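Local coordinates for protein 6-phosphogluconolactonase (PDB 3NWP) that probably hydrolyses 6-phosphogluconolactone to 6-phosphogluconate, the second step of the oxidative pentose phosphate pathway, at residues P127-V132 with N185-Y190; V66-A71 with A100-L105; T158-C163 with S179-L184. All coordinates share one frame; numbering follows the deposited sequence.

Contact 1. Residues P127-V132 with N185-Y190; sequences PRPFDV and NSRQIY
The backbones of F130 and S186 meet in a single bridge, CA to CA 4.4 Å: F130 N donates to N185 O (3.0 Å), and R187 N returns a bond to F130 O (2.9 Å). P129, behind a cis peptide bond, sets its CB against N185 O and OD1. In the R187 conformer described, P129 CG lies over one face of the guanidinium, 3.6 Å from NH2, while water 2 sits at the edge, joining NH2 to P129 O. The chains leading into parallel neighbours 132-135 and 189-194, in the central sheet of this Rossmann-like fold, are already bridged at F130 and S186. With CG turned beside its backbone N (chi1 -63°), D131 brings OD1 to R187 NE of the same conformer at 2.9 Å in a salt bridge, carboxylate and guanidinium planes 17° apart. R36 shares OD1, and S40 N holds OD2, so an alanine here would probably leave two close arginine charges without their common counter-ion. Further on, V132 CG1 meets the Y190 ring at its edge, 3.8 Å from CD2. At the outer end, water 1 links R128 NH1 to N185 ND2.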
# COMPACT_ATOMS: atom_id res chain seq x y z
N PRO A 127 -7.64 1.26 13.45
CA PRO A 127 -7.06 0.11 14.11
C PRO A 127 -5.62 -0.12 13.65
O PRO A 127 -5.36 -0.20 12.44
CB PRO A 127 -7.96 -1.06 13.67
CG PRO A 127 -9.23 -0.44 13.32
CD PRO A 127 -8.92 0.91 12.78
N ARG A 128 -4.72 -0.17 14.62
CA ARG A 128 -3.33 -0.48 14.38
C ARG A 128 -2.88 -1.50 15.44
O ARG A 128 -3.33 -1.42 16.59
CB ARG A 128 -2.49 0.81 14.40
CG ARG A 128 -2.84 1.79 13.25
CD ARG A 128 -1.98 3.02 13.21
NE ARG A 128 -2.38 3.95 14.26
CZ ARG A 128 -1.68 4.21 15.36
NH1 ARG A 128 -0.50 3.66 15.56
NH2 ARG A 128 -2.17 5.08 16.25
N PRO A 129 -2.09 -2.49 15.08
CA PRO A 129 -1.51 -2.65 13.74
C PRO A 129 -2.50 -2.82 12.62
O PRO A 129 -3.58 -3.37 12.81
CB PRO A 129 -0.66 -3.91 13.85
CG PRO A 129 -1.11 -4.57 15.03
CD PRO A 129 -1.65 -3.59 15.96
N PHE A 130 -2.14 -2.38 11.42
CA PHE A 130 -2.96 -2.58 10.27
C PHE A 130 -3.14 -4.07 10.03
O PHE A 130 -2.16 -4.82 10.07
CB PHE A 130 -2.38 -1.94 9.02
CG PHE A 130 -2.18 -0.45 9.08
CD1 PHE A 130 -3.23 0.42 9.31
CD2 PHE A 130 -0.96 0.07 8.78
CE1 PHE A 130 -3.01 1.80 9.35
CE2 PHE A 130 -0.75 1.47 8.79
CZ PHE A 130 -1.80 2.30 9.06
N ASP A 131 -4.35 -4.51 9.72
CA ASP A 131 -4.54 -5.95 9.51
C ASP A 131 -3.97 -6.43 8.19
O ASP A 131 -3.34 -7.51 8.12
CB ASP A 131 -6.00 -6.31 9.61
CG ASP A 131 -6.52 -6.02 11.02
OD1 ASP A 131 -5.99 -6.63 11.99
OD2 ASP A 131 -7.36 -5.10 11.20
N VAL A 132 -4.18 -5.66 7.13
CA VAL A 132 -3.70 -6.02 5.78
C VAL A 132 -3.17 -4.75 5.08
O VAL A 132 -3.84 -3.70 5.09
CB VAL A 132 -4.81 -6.61 4.93
CG1 VAL A 132 -4.27 -6.91 3.51
CG2 VAL A 132 -5.35 -7.92 5.53
N ASN A 185 4.08 -1.80 11.02
CA ASN A 185 3.21 -2.10 12.18
C ASN A 185 1.89 -2.64 11.63
O ASN A 185 0.86 -1.99 11.65
CB ASN A 185 2.98 -0.90 13.09
CG ASN A 185 2.29 -1.29 14.40
OD1 ASN A 185 2.42 -2.44 14.87
ND2 ASN A 185 1.53 -0.39 14.94
N SER A 186 2.03 -3.83 11.08
CA SER A 186 0.97 -4.50 10.37
C SER A 186 1.14 -5.97 10.60
O SER A 186 2.21 -6.47 10.98
CB SER A 186 1.04 -4.20 8.88
OG SER A 186 2.29 -4.56 8.34
N ARG A 187 0.04 -6.67 10.35
CA ARG A 187 -0.05 -8.11 10.53
C ARG A 187 0.32 -8.90 9.27
O ARG A 187 0.93 -10.00 9.37
CB ARG A 187 -1.48 -8.48 11.01
CG ARG A 187 -1.95 -7.71 12.26
CD ARG A 187 -3.30 -8.27 12.81
NE ARG A 187 -3.85 -7.35 13.79
CZ ARG A 187 -3.55 -7.35 15.09
NH1 ARG A 187 -2.71 -8.24 15.61
NH2 ARG A 187 -4.07 -6.41 15.88
N GLN A 188 -0.01 -8.34 8.10
CA GLN A 188 0.22 -9.02 6.83
C GLN A 188 0.42 -7.96 5.74
O GLN A 188 -0.37 -7.01 5.66
CB GLN A 188 -0.95 -9.87 6.46
CG GLN A 188 -0.87 -10.47 5.03
CD GLN A 188 0.04 -11.68 4.97
OE1 GLN A 188 -0.21 -12.69 5.69
NE2 GLN A 188 1.11 -11.62 4.17
N ILE A 189 1.50 -8.12 4.95
CA ILE A 189 1.70 -7.31 3.77
C ILE A 189 1.66 -8.20 2.55
O ILE A 189 2.18 -9.34 2.54
CB ILE A 189 3.12 -6.64 3.88
CG1 ILE A 189 3.15 -5.68 5.05
CG2 ILE A 189 3.47 -5.97 2.55
CD1 ILE A 189 4.55 -5.14 5.39
N TYR A 190 1.03 -7.69 1.48
CA TYR A 190 1.04 -8.31 0.14
C TYR A 190 1.75 -7.39 -0.81
O TYR A 190 1.55 -6.18 -0.72
CB TYR A 190 -0.39 -8.52 -0.35
CG TYR A 190 -1.12 -9.55 0.45
CD1 TYR A 190 -0.87 -10.89 0.26
CD2 TYR A 190 -2.07 -9.21 1.40
CE1 TYR A 190 -1.49 -11.85 1.07
CE2 TYR A 190 -2.75 -10.16 2.15
CZ TYR A 190 -2.46 -11.50 1.96
OH TYR A 190 -3.09 -12.46 2.74
O HOH W 1 1.08 2.20 13.74
O HOH W 2 -5.55 -4.09 14.65

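Contact 2. Residues V66-A71 with A100-L105; sequences VYITLA and AKFRGL
The Y67 ring carries the aliphatic part of K101, in the conformer described, on one face: CD stands 4.0 Å from the ring centroid, 20° off the normal and displaced toward the hydroxyl end, a CH-pi contact with its closest approach at CZ. F126 meets the Y67 ring edge-to-face. The Y67 and K101 side chains run alongside each other in the same direction, and the K101 ammonium continues past the ring to S64 O. The F102 ring is met at its edge instead, by I68 CG2 and by L70 CD2, the latter 4.0 Å from CE1; I68 O approaches it obliquely, 3.4 Å from F102 CD1. CG of F102 lies opposite the backbone N (chi1 173°), which carries the ring along the strand to span I68 and L70; I68 crosses it at about a right angle. Helix 84-91 also packs on this phenylalanine, through E85, V88 and R89. On the same side of the sheet as F102, I68 CD1 touches A100 CB at 3.6 Å, whereas Y67 and K101 occupy the other side. The backbones are tied by a parallel ladder: K101 N to V66 O, I68 N to K101 O, and R103 N to I68 O (2.9 Å). Beyond the ladder a side chain takes over, T69 OG1 donating to R103 O at 2.7 Å, which holds the departing chain close to strand 66-74. There L105 CD1 comes to 3.6 Å from L70 O and also packs on L70 CB. Strand 66-74, helix 84-91 and strand 101-102 form a beta-alpha-beta unit with parallel neighbouring strands, the building block of Rossmann-like sheets; here strand 101-102 is laid beside 66-74, with F102 and L70 facing the connecting helix.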
# COMPACT_ATOMS: atom_id res chain seq x y z
N VAL A 66 -14.72 -2.22 8.47
CA VAL A 66 -13.33 -2.15 7.90
C VAL A 66 -13.00 -0.71 7.63
O VAL A 66 -13.75 -0.01 6.88
CB VAL A 66 -13.17 -3.01 6.63
CG1 VAL A 66 -11.70 -2.87 6.07
CG2 VAL A 66 -13.58 -4.46 6.87
N TYR A 67 -11.89 -0.24 8.18
CA TYR A 67 -11.34 1.07 7.91
C TYR A 67 -10.31 0.95 6.82
O TYR A 67 -9.47 0.05 6.86
CB TYR A 67 -10.67 1.64 9.17
CG TYR A 67 -11.60 2.03 10.26
CD1 TYR A 67 -12.15 1.09 11.10
CD2 TYR A 67 -11.80 3.38 10.55
CE1 TYR A 67 -13.00 1.47 12.15
CE2 TYR A 67 -12.63 3.77 11.60
CZ TYR A 67 -13.22 2.80 12.39
OH TYR A 67 -14.05 3.14 13.43
N ILE A 68 -10.38 1.82 5.80
CA ILE A 68 -9.49 1.73 4.66
C ILE A 68 -8.78 3.05 4.42
O ILE A 68 -9.36 4.11 4.55
CB ILE A 68 -10.25 1.38 3.38
CG1 ILE A 68 -11.10 0.12 3.57
CG2 ILE A 68 -9.24 1.22 2.23
CD1 ILE A 68 -11.94 -0.28 2.32
N THR A 69 -7.47 2.98 4.18
CA THR A 69 -6.72 4.16 3.78
C THR A 69 -5.70 3.80 2.70
O THR A 69 -5.66 2.66 2.21
CB THR A 69 -6.10 4.90 4.98
OG1 THR A 69 -5.70 6.23 4.58
CG2 THR A 69 -4.92 4.16 5.63
N LEU A 70 -4.89 4.78 2.30
CA LEU A 70 -3.94 4.69 1.22
C LEU A 70 -2.51 4.58 1.73
O LEU A 70 -2.14 5.19 2.76
CB LEU A 70 -4.02 5.98 0.36
CG LEU A 70 -5.40 6.33 -0.20
CD1 LEU A 70 -5.40 7.71 -0.87
CD2 LEU A 70 -5.85 5.23 -1.17
N ALA A 71 -1.69 3.82 1.02
CA ALA A 71 -0.27 3.76 1.31
C ALA A 71 0.42 5.10 1.07
O ALA A 71 1.42 5.40 1.72
CB ALA A 71 0.43 2.62 0.51
N ALA A 100 -17.69 0.17 3.62
CA ALA A 100 -16.48 0.39 4.38
C ALA A 100 -16.24 1.84 4.76
O ALA A 100 -16.86 2.76 4.19
CB ALA A 100 -15.28 -0.16 3.61
N LYS A 101 -15.34 2.04 5.72
CA LYS A 101 -15.01 3.38 6.24
C LYS A 101 -13.65 3.86 5.73
O LYS A 101 -12.63 3.58 6.34
CB LYS A 101 -14.96 3.34 7.78
CG LYS A 101 -16.30 3.15 8.49
CD LYS A 101 -16.11 3.02 10.03
CE LYS A 101 -17.43 3.23 10.81
NZ LYS A 101 -18.52 2.31 10.34
N PHE A 102 -13.65 4.61 4.64
CA PHE A 102 -12.46 5.05 3.93
C PHE A 102 -12.04 6.46 4.38
O PHE A 102 -12.88 7.35 4.55
CB PHE A 102 -12.71 5.08 2.42
CG PHE A 102 -11.58 5.66 1.64
CD1 PHE A 102 -10.44 4.94 1.40
CD2 PHE A 102 -11.62 6.96 1.17
CE1 PHE A 102 -9.37 5.48 0.70
CE2 PHE A 102 -10.53 7.51 0.46
CZ PHE A 102 -9.43 6.76 0.19
N ARG A 103 -10.73 6.66 4.57
CA ARG A 103 -10.16 7.98 4.77
C ARG A 103 -8.99 8.17 3.85
O ARG A 103 -8.07 7.35 3.86
CB ARG A 103 -9.69 8.13 6.21
CG ARG A 103 -9.23 9.58 6.52
CD ARG A 103 -10.37 10.42 7.00
NE ARG A 103 -10.67 10.08 8.38
CZ ARG A 103 -11.65 10.62 9.09
NH1 ARG A 103 -12.47 11.52 8.55
NH2 ARG A 103 -11.83 10.24 10.35
N GLY A 104 -9.02 9.21 3.00
CA GLY A 104 -7.90 9.50 2.15
C GLY A 104 -6.85 10.29 2.92
O GLY A 104 -6.97 10.52 4.13
N LEU A 105 -5.83 10.69 2.19
CA LEU A 105 -4.73 11.48 2.74
C LEU A 105 -4.75 12.94 2.29
O LEU A 105 -4.22 13.79 3.01
CB LEU A 105 -3.40 10.86 2.37
CG LEU A 105 -3.20 9.40 2.80
CD1 LEU A 105 -1.87 8.80 2.34
CD2 LEU A 105 -3.23 9.27 4.29

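Contact 3. Residues T158-C163 with S179-L184; sequences TTQALC and SKSAIL
A helix N-cap organises this contact: S179 precedes helix 180-184, and its OG accepts from A182 N (3.1 Å) in a capping bond while donating to A161 O at 2.7 Å, in the plane of that carbonyl. The hydroxyl therefore joins the start of the helix to the loop 159-162. Its torsion, with OG between the backbone N and the carbonyl carbon (chi1 59°), allows both bonds. S179 N adds a second tie to the loop, reaching L162 O at 3.0 Å. Two residues on, within the first helical turn, S181 OG donates to T159 O (2.8 Å), approaching slightly tilted from the carbonyl plane. Water 3 donates to the same T159 oxygen and accepts from S181 N, and water 4 donates both to Q160 O and to S181 OG. The loop is shaped by an ST turn in which T159 OG1 accepts from A161 N. T159 CG2 presses on S179 CB at 3.5 Å, tighter than usual for two carbons. Farther along, the end of L162 returns to the helix, CD2 lying 3.8 Å from A182 CB. Three successive loop carbonyls, those of T159, Q160 and A161, thus accept hydrogen bonds from serine hydroxyls or water, and the first-turn amides of S181 and A182 find acceptors in water 3 and S179 OG; S179 OG, donor and acceptor at once, couples the two sets.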
# COMPACT_ATOMS: atom_id res chain seq x y z
N THR A 158 12.54 6.37 8.82
CA THR A 158 12.91 6.42 10.23
C THR A 158 11.98 7.20 11.20
O THR A 158 12.08 7.01 12.44
CB THR A 158 14.37 6.91 10.40
OG1 THR A 158 14.46 8.24 9.89
CG2 THR A 158 15.35 5.98 9.66
N THR A 159 11.05 7.96 10.66
CA THR A 159 10.10 8.70 11.46
C THR A 159 9.18 7.78 12.24
O THR A 159 8.91 6.64 11.81
CB THR A 159 9.29 9.66 10.63
OG1 THR A 159 8.56 10.54 11.50
CG2 THR A 159 8.26 8.94 9.70
N GLN A 160 8.72 8.26 13.39
CA GLN A 160 7.59 7.62 14.07
C GLN A 160 6.27 8.20 13.72
O GLN A 160 5.24 7.64 14.12
CB GLN A 160 7.83 7.68 15.60
CG GLN A 160 9.03 6.87 16.08
CD GLN A 160 8.79 5.37 15.89
OE1 GLN A 160 9.54 4.70 15.21
NE2 GLN A 160 7.66 4.92 16.36
N ALA A 161 6.22 9.30 12.94
CA ALA A 161 4.95 9.82 12.49
C ALA A 161 4.30 8.84 11.52
O ALA A 161 4.99 8.11 10.83
CB ALA A 161 5.10 11.17 11.79
N LEU A 162 2.99 8.83 11.47
CA LEU A 162 2.30 7.90 10.58
C LEU A 162 2.47 8.22 9.10
O LEU A 162 2.42 7.32 8.27
CB LEU A 162 0.80 7.82 10.93
CG LEU A 162 0.50 7.12 12.27
CD1 LEU A 162 -1.04 7.28 12.44
CD2 LEU A 162 0.89 5.62 12.29
N CYS A 163 2.61 9.51 8.76
CA CYS A 163 2.80 9.89 7.36
C CYS A 163 3.65 11.14 7.27
O CYS A 163 3.69 11.97 8.20
CB CYS A 163 1.52 9.99 6.63
SG CYS A 163 0.32 11.06 7.36
N SER A 179 4.61 6.12 6.60
CA SER A 179 5.97 5.86 6.98
C SER A 179 6.28 4.37 7.03
O SER A 179 5.39 3.56 7.09
CB SER A 179 6.26 6.44 8.36
OG SER A 179 5.40 5.88 9.33
N LYS A 180 7.57 4.04 7.00
CA LYS A 180 7.97 2.66 7.23
C LYS A 180 7.45 2.15 8.56
O LYS A 180 6.90 1.02 8.66
CB LYS A 180 9.47 2.50 7.13
CG LYS A 180 9.97 1.07 7.23
CD LYS A 180 11.45 1.02 7.64
CE LYS A 180 11.64 1.20 9.13
NZ LYS A 180 13.10 1.30 9.46
N SER A 181 7.60 2.93 9.62
CA SER A 181 7.15 2.47 10.92
C SER A 181 5.65 2.14 10.89
O SER A 181 5.21 1.12 11.47
CB SER A 181 7.50 3.47 12.02
OG SER A 181 6.92 4.69 11.77
N ALA A 182 4.86 2.96 10.20
CA ALA A 182 3.41 2.69 10.06
C ALA A 182 3.15 1.42 9.25
O ALA A 182 2.33 0.57 9.62
CB ALA A 182 2.69 3.89 9.38
N ILE A 183 3.81 1.30 8.11
CA ILE A 183 3.58 0.15 7.17
C ILE A 183 3.99 -1.14 7.83
O ILE A 183 3.31 -2.17 7.66
CB ILE A 183 4.32 0.39 5.84
CG1 ILE A 183 3.66 1.49 5.02
CG2 ILE A 183 4.52 -0.90 4.96
CD1 ILE A 183 2.23 1.19 4.46
N LEU A 184 5.12 -1.15 8.55
CA LEU A 184 5.59 -2.39 9.20
C LEU A 184 4.85 -2.74 10.47
O LEU A 184 4.90 -3.93 10.86
CB LEU A 184 7.10 -2.33 9.44
CG LEU A 184 7.96 -2.35 8.20
CD1 LEU A 184 9.43 -2.33 8.64
CD2 LEU A 184 7.67 -3.56 7.20
O HOH W 3 9.45 5.20 9.58
O HOH W 4 4.34 5.32 12.56

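How the contacts relate
From the N terminus, contact 2 comes first: it closes the loop from strand 66-74 through helix 84-91 to strand 101-102 before contact 1 opens at P127. Contact 1 then spans a much longer excursion, and contact 3 lies wholly within it, joining 158-163 to 179-184 around the antiparallel strands 163-166 and 175-178. Helix 180-184 runs on into 185-190, where contact 1 closes. Contacts 1 and 3 touch, F130 CE2 packing 3.3 Å from A182 O and R128 CD against L162 CD2. Contacts 1 and 2 meet where P127 packs on Y67, and both reach the same sheet; contacts 2 and 3, with centres about 17 Å apart, do not touch.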